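Local coordinates for protein esterase (Thermotoga maritima, PDB 3DOH) that probably hydrolyses carboxylic esters, as a thermostable esterase that joins an immunoglobulin-like domain to an alpha/beta-hydrolase domain, at residues Glu304-Asp318 with Ile337-Met351. Residues are numbered along the deposited sequence; the frame is centred on the assembly and turned at random.
With SO4 (sulfate ion), chain D.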
loop_
_atom_site.group_PDB
_atom_site.type_symbol
_atom_site.label_atom_id
_atom_site.label_comp_id
_atom_site.label_asym_id
_atom_site.label_seq_id
_atom_site.Cartn_x
_atom_site.Cartn_y
_atom_site.Cartn_z
ATOM N N GLU A 304 50.401 -10.511 24.997
ATOM C CA GLU A 304 51.453 -9.745 25.623
ATOM C C GLU A 304 52.423 -9.191 24.574
ATOM O O GLU A 304 52.943 -8.100 24.736
ATOM C CB GLU A 304 52.168 -10.619 26.674
ATOM C CG GLU A 304 53.055 -9.832 27.647
ATOM C CD GLU A 304 52.272 -8.962 28.642
ATOM O OE1 GLU A 304 51.419 -9.514 29.362
ATOM O OE2 GLU A 304 52.522 -7.736 28.708
ATOM N N ARG A 305 52.649 -9.934 23.497
ATOM C CA ARG A 305 53.535 -9.485 22.423
ATOM C C ARG A 305 52.938 -8.313 21.655
ATOM O O ARG A 305 53.668 -7.573 20.994
ATOM C CB ARG A 305 53.750 -10.600 21.414
ATOM C CG ARG A 305 53.533 -11.960 21.975
ATOM C CD ARG A 305 53.697 -12.979 20.906
ATOM N NE ARG A 305 54.230 -14.217 21.448
ATOM C CZ ARG A 305 54.630 -15.238 20.703
ATOM N NH1 ARG A 305 54.549 -15.183 19.382
ATOM N NH2 ARG A 305 55.102 -16.321 21.285
ATOM N N ILE A 306 51.610 -8.184 21.706
ATOM C CA ILE A 306 50.906 -7.183 20.906
ATOM C C ILE A 306 50.474 -6.020 21.790
ATOM O O ILE A 306 49.807 -5.086 21.330
ATOM C CB ILE A 306 49.705 -7.763 20.054
ATOM C CG1 ILE A 306 48.730 -8.556 20.903
ATOM C CG2 ILE A 306 50.191 -8.650 18.931
ATOM C CD1 ILE A 306 47.320 -8.627 20.315
ATOM N N LYS A 307 50.897 -6.078 23.054
ATOM C CA LYS A 307 50.559 -5.064 24.033
ATOM C C LYS A 307 50.649 -3.621 23.459
ATOM O O LYS A 307 49.832 -2.773 23.777
ATOM C CB LYS A 307 51.424 -5.247 25.294
ATOM C CG LYS A 307 51.354 -4.067 26.311
ATOM C CD LYS A 307 51.695 -4.461 27.747
ATOM C CE LYS A 307 53.156 -4.903 27.929
ATOM N NZ LYS A 307 54.200 -3.879 27.558
ATOM N N ASP A 308 51.625 -3.354 22.599
ATOM C CA ASP A 308 51.871 -1.995 22.112
ATOM C C ASP A 308 51.327 -1.685 20.741
ATOM O O ASP A 308 51.470 -0.547 20.306
ATOM C CB ASP A 308 53.368 -1.678 22.054
ATOM C CG ASP A 308 54.002 -1.577 23.412
ATOM O OD1 ASP A 308 55.257 -1.467 23.436
ATOM O OD2 ASP A 308 53.271 -1.607 24.444
ATOM N N ILE A 309 50.730 -2.662 20.063
ATOM C CA ILE A 309 50.097 -2.414 18.768
ATOM C C ILE A 309 48.670 -1.847 18.899
ATOM O O ILE A 309 47.803 -2.479 19.503
ATOM C CB ILE A 309 50.112 -3.685 17.914
ATOM C CG1 ILE A 309 51.545 -4.228 17.860
ATOM C CG2 ILE A 309 49.582 -3.400 16.512
ATOM C CD1 ILE A 309 51.687 -5.562 17.152
ATOM N N PRO A 310 48.420 -0.626 18.384
ATOM C CA PRO A 310 47.006 -0.142 18.356
ATOM C C PRO A 310 46.077 -1.074 17.559
ATOM O O PRO A 310 46.374 -1.433 16.421
ATOM C CB PRO A 310 47.100 1.247 17.686
ATOM C CG PRO A 310 48.574 1.689 17.895
ATOM C CD PRO A 310 49.373 0.378 17.862
ATOM N N ILE A 311 44.964 -1.477 18.171
ATOM C CA ILE A 311 44.105 -2.488 17.581
ATOM C C ILE A 311 42.666 -2.058 17.774
ATOM O O ILE A 311 42.268 -1.734 18.874
ATOM C CB ILE A 311 44.327 -3.882 18.293
ATOM C CG1 ILE A 311 45.752 -4.394 18.013
ATOM C CG2 ILE A 311 43.259 -4.903 17.873
ATOM C CD1 ILE A 311 46.150 -5.683 18.718
ATOM N N TRP A 312 41.861 -2.076 16.718
ATOM C CA TRP A 312 40.447 -1.762 16.876
ATOM C C TRP A 312 39.674 -2.967 16.358
ATOM O O TRP A 312 39.618 -3.229 15.157
ATOM C CB TRP A 312 40.092 -0.466 16.159
ATOM C CG TRP A 312 38.711 0.024 16.413
ATOM C CD1 TRP A 312 37.661 -0.701 16.871
ATOM C CD2 TRP A 312 38.203 1.347 16.166
ATOM N NE1 TRP A 312 36.533 0.084 16.952
ATOM C CE2 TRP A 312 36.842 1.347 16.528
ATOM C CE3 TRP A 312 38.772 2.533 15.683
ATOM C CZ2 TRP A 312 36.034 2.488 16.427
ATOM C CZ3 TRP A 312 37.968 3.677 15.577
ATOM C CH2 TRP A 312 36.618 3.640 15.944
ATOM N N VAL A 313 39.120 -3.721 17.298
ATOM C CA VAL A 313 38.358 -4.925 17.021
ATOM C C VAL A 313 36.872 -4.603 16.715
ATOM O O VAL A 313 36.285 -3.690 17.296
ATOM C CB VAL A 313 38.435 -5.832 18.250
ATOM C CG1 VAL A 313 37.780 -7.194 17.992
ATOM C CG2 VAL A 313 39.871 -6.016 18.676
ATOM N N PHE A 314 36.275 -5.355 15.798
ATOM C CA PHE A 314 34.873 -5.205 15.423
ATOM C C PHE A 314 34.273 -6.628 15.371
ATOM O O PHE A 314 34.960 -7.583 14.924
ATOM C CB PHE A 314 34.735 -4.525 14.038
ATOM C CG PHE A 314 35.154 -3.073 14.002
ATOM C CD1 PHE A 314 36.500 -2.713 13.884
ATOM C CD2 PHE A 314 34.202 -2.049 14.092
ATOM C CE1 PHE A 314 36.882 -1.333 13.853
ATOM C CE2 PHE A 314 34.593 -0.670 14.060
ATOM C CZ PHE A 314 35.918 -0.320 13.942
ATOM N N HIS A 315 33.015 -6.779 15.814
ATOM C CA HIS A 315 32.304 -8.059 15.799
ATOM C C HIS A 315 30.831 -7.721 16.035
ATOM O O HIS A 315 30.518 -6.697 16.624
ATOM C CB HIS A 315 32.807 -8.932 16.954
ATOM C CG HIS A 315 32.795 -10.403 16.667
ATOM N ND1 HIS A 315 31.664 -11.079 16.255
ATOM C CD2 HIS A 315 33.769 -11.335 16.782
ATOM C CE1 HIS A 315 31.953 -12.356 16.101
ATOM N NE2 HIS A 315 33.218 -12.538 16.432
ATOM N N ALA A 316 29.908 -8.559 15.590
ATOM C CA ALA A 316 28.505 -8.319 15.918
ATOM C C ALA A 316 28.128 -9.324 16.964
ATOM O O ALA A 316 28.475 -10.517 16.843
ATOM C CB ALA A 316 27.621 -8.466 14.714
ATOM N N GLU A 317 27.397 -8.834 17.975
ATOM C CA GLU A 317 26.928 -9.640 19.105
ATOM C C GLU A 317 26.269 -10.964 18.707
ATOM O O GLU A 317 26.511 -12.005 19.331
ATOM C CB GLU A 317 25.946 -8.826 19.918
ATOM C CG GLU A 317 25.566 -9.507 21.216
ATOM C CD GLU A 317 24.436 -10.506 21.038
ATOM O OE1 GLU A 317 23.765 -10.495 19.984
ATOM O OE2 GLU A 317 24.221 -11.318 21.943
ATOM N N ASP A 318 25.423 -10.895 17.682
ATOM C CA ASP A 318 24.686 -12.054 17.197
ATOM C C ASP A 318 25.285 -12.690 15.958
ATOM O O ASP A 318 24.526 -13.244 15.171
ATOM C CB ASP A 318 23.227 -11.679 16.880
ATOM C CG ASP A 318 23.111 -10.414 16.074
ATOM O OD1 ASP A 318 24.137 -9.759 15.771
ATOM O OD2 ASP A 318 21.986 -10.042 15.754
ATOM N N ILE A 337 45.873 -5.503 30.421
ATOM C CA ILE A 337 47.297 -5.647 30.388
ATOM C C ILE A 337 47.939 -4.321 29.969
ATOM O O ILE A 337 49.176 -4.203 29.922
ATOM C CB ILE A 337 47.622 -6.864 29.476
ATOM C CG1 ILE A 337 48.000 -8.113 30.301
ATOM C CG2 ILE A 337 48.531 -6.524 28.252
ATOM C CD1 ILE A 337 48.573 -7.902 31.734
ATOM N N GLY A 338 47.104 -3.341 29.632
ATOM C CA GLY A 338 47.583 -2.014 29.289
ATOM C C GLY A 338 47.535 -1.698 27.805
ATOM O O GLY A 338 48.023 -0.654 27.372
ATOM N N GLY A 339 46.947 -2.597 27.021
ATOM C CA GLY A 339 45.920 -2.222 26.056
ATOM C C GLY A 339 46.397 -1.644 24.727
ATOM O O GLY A 339 47.012 -2.334 23.914
ATOM N N LYS A 340 46.104 -0.363 24.524
ATOM C CA LYS A 340 45.993 0.289 23.192
ATOM C C LYS A 340 45.034 -0.534 22.283
ATOM O O LYS A 340 45.413 -0.953 21.174
ATOM C CB LYS A 340 47.367 0.504 22.541
ATOM C CG LYS A 340 48.441 1.071 23.502
ATOM C CD LYS A 340 49.834 1.149 22.845
ATOM C CE LYS A 340 50.060 2.439 21.988
ATOM N NZ LYS A 340 51.389 2.421 21.248
ATOM N N VAL A 341 43.797 -0.741 22.778
ATOM C CA VAL A 341 42.744 -1.503 22.103
ATOM C C VAL A 341 41.430 -0.735 22.119
ATOM O O VAL A 341 41.030 -0.269 23.175
ATOM C CB VAL A 341 42.516 -2.895 22.767
ATOM C CG1 VAL A 341 41.979 -2.754 24.184
ATOM C CG2 VAL A 341 41.587 -3.751 21.933
ATOM N N ARG A 342 40.771 -0.606 20.958
ATOM C CA ARG A 342 39.353 -0.211 20.851
ATOM C C ARG A 342 38.475 -1.381 20.392
ATOM O O ARG A 342 38.946 -2.370 19.798
ATOM C CB ARG A 342 39.144 0.924 19.864
ATOM C CG ARG A 342 39.880 2.201 20.161
ATOM C CD ARG A 342 39.601 3.211 19.064
ATOM N NE ARG A 342 40.178 4.476 19.461
ATOM C CZ ARG A 342 39.798 5.677 19.009
ATOM N NH1 ARG A 342 38.813 5.801 18.109
ATOM N NH2 ARG A 342 40.426 6.763 19.479
ATOM N N TYR A 343 37.182 -1.236 20.665
ATOM C CA TYR A 343 36.211 -2.280 20.462
ATOM C C TYR A 343 34.834 -1.691 20.327
ATOM O O TYR A 343 34.299 -1.092 21.274
ATOM C CB TYR A 343 36.211 -3.281 21.623
ATOM C CG TYR A 343 35.348 -4.481 21.379
ATOM C CD1 TYR A 343 35.467 -5.238 20.199
ATOM C CD2 TYR A 343 34.431 -4.877 22.324
ATOM C CE1 TYR A 343 34.648 -6.343 19.976
ATOM C CE2 TYR A 343 33.628 -5.981 22.134
ATOM C CZ TYR A 343 33.720 -6.722 20.977
ATOM O OH TYR A 343 32.867 -7.836 20.823
ATOM N N THR A 344 34.294 -1.876 19.125
ATOM C CA THR A 344 32.939 -1.598 18.765
ATOM C C THR A 344 32.299 -2.968 18.544
ATOM O O THR A 344 32.746 -3.708 17.671
ATOM C CB THR A 344 32.948 -0.840 17.439
ATOM O OG1 THR A 344 33.742 0.333 17.592
ATOM C CG2 THR A 344 31.546 -0.445 17.017
ATOM N N GLU A 345 31.278 -3.310 19.334
ATOM C CA GLU A 345 30.516 -4.542 19.141
ATOM C C GLU A 345 29.094 -4.204 18.787
ATOM O O GLU A 345 28.318 -3.761 19.652
ATOM C CB GLU A 345 30.515 -5.393 20.385
ATOM C CG GLU A 345 29.788 -6.720 20.240
ATOM C CD GLU A 345 29.662 -7.476 21.572
ATOM O OE1 GLU A 345 30.691 -7.739 22.237
ATOM O OE2 GLU A 345 28.521 -7.800 21.973
ATOM N N TYR A 346 28.762 -4.420 17.521
ATOM C CA TYR A 346 27.422 -4.223 17.000
ATOM C C TYR A 346 26.337 -5.019 17.757
ATOM O O TYR A 346 26.357 -6.258 17.765
ATOM C CB TYR A 346 27.386 -4.562 15.489
ATOM C CG TYR A 346 28.353 -3.747 14.654
ATOM C CD1 TYR A 346 28.127 -2.387 14.442
ATOM C CD2 TYR A 346 29.489 -4.332 14.083
ATOM C CE1 TYR A 346 29.004 -1.602 13.692
ATOM C CE2 TYR A 346 30.386 -3.567 13.313
ATOM C CZ TYR A 346 30.124 -2.192 13.126
ATOM O OH TYR A 346 30.968 -1.396 12.397
ATOM N N GLU A 347 25.410 -4.283 18.385
ATOM C CA GLU A 347 24.255 -4.850 19.101
ATOM C C GLU A 347 23.427 -5.844 18.271
ATOM O O GLU A 347 23.209 -5.636 17.064
ATOM C CB GLU A 347 23.282 -3.747 19.499
ATOM C CG GLU A 347 23.670 -2.866 20.630
ATOM C CD GLU A 347 22.549 -1.825 20.906
ATOM O OE1 GLU A 347 22.456 -0.844 20.113
ATOM O OE2 GLU A 347 21.756 -2.002 21.897
ATOM N N LYS A 348 22.924 -6.871 18.961
ATOM C CA LYS A 348 21.919 -7.798 18.421
ATOM C C LYS A 348 20.855 -7.048 17.667
ATOM O O LYS A 348 20.324 -6.066 18.175
ATOM C CB LYS A 348 21.243 -8.558 19.553
ATOM C CG LYS A 348 20.129 -9.498 19.085
ATOM C CD LYS A 348 19.779 -10.546 20.122
ATOM C CE LYS A 348 18.703 -11.451 19.576
ATOM N NZ LYS A 348 19.298 -12.453 18.670
ATOM N N GLY A 349 20.549 -7.497 16.456
ATOM C CA GLY A 349 19.576 -6.797 15.635
ATOM C C GLY A 349 20.082 -5.632 14.777
ATOM O O GLY A 349 19.463 -5.307 13.749
ATOM N N PHE A 350 21.183 -4.992 15.175
ATOM C CA PHE A 350 21.708 -3.859 14.413
ATOM C C PHE A 350 21.940 -4.190 12.920
ATOM O O PHE A 350 21.617 -3.387 12.005
ATOM C CB PHE A 350 23.002 -3.334 15.028
ATOM C CG PHE A 350 23.727 -2.359 14.158
ATOM C CD1 PHE A 350 23.633 -1.002 14.392
ATOM C CD2 PHE A 350 24.496 -2.792 13.100
ATOM C CE1 PHE A 350 24.320 -0.075 13.583
ATOM C CE2 PHE A 350 25.164 -1.887 12.277
ATOM C CZ PHE A 350 25.086 -0.532 12.518
ATOM N N MET A 351 22.525 -5.365 12.691
ATOM C CA MET A 351 22.847 -5.787 11.352
ATOM C C MET A 351 21.571 -6.011 10.536
ATOM O O MET A 351 21.416 -5.380 9.463
ATOM C CB MET A 351 23.732 -7.030 11.380
ATOM C CG MET A 351 25.084 -6.811 12.057
ATOM S SD MET A 351 26.203 -5.763 11.101
ATOM C CE MET A 351 26.675 -6.899 9.835
HETATM S S SO4 D . 22.865 -6.987 22.908
HETATM O O1 SO4 D . 22.999 -5.708 23.661
HETATM O O2 SO4 D . 23.044 -8.225 23.647
HETATM O O3 SO4 D . 23.800 -6.964 21.777
HETATM O O4 SO4 D . 21.476 -7.109 22.479
#
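Trp-312 lies across the neighbouring strand and gives its indole N-H to Thr-344: NE1 meets OG1 at 2.9 Å, exactly in the ring plane though somewhat bent (145°). With CG anti to the backbone N (chi1 -172°), the indole turns one face to Arg-342, whose CB sits 3.7 Å from the centroid of the five-membered ring in a CH-pi contact. Arginine suits this exposed edge: its aliphatic stem lies over the ring while NH1 makes a long, weak ion pair with Glu-370. Phe-314 packs on the opposite face. Were the indole cut back to an alanine, the Thr-344 hydroxyl would probably lose this N-H and a gap would open between Arg-342 and Phe-314. The backbones are tightly laddered here, Ile-311 O accepting Arg-342 N (2.8 Å) and Arg-342 O accepting Val-313 N. On the other side of the sheet, branched Val-313 packs against Tyr-343 (CB to CD1 3.6 Å) and helix 325-336. The solvent side is looser: exposed Lys-340, bent at chi3 (84°), brings NZ 3.1 Å from Asp-308 O. Toward the second subunit, Asp-318 OD2 accepts the N-H of Gly-349 (3.0 Å), whose positive phi favours glycine. There Lys-348 N binds a sulfate, probably from the crystallisation liquor. Parallel strands 311-316 and 341-346, joined by helix 325-336, form a beta-alpha-beta crossover at one edge of the chain's alpha/beta-hydrolase sheet.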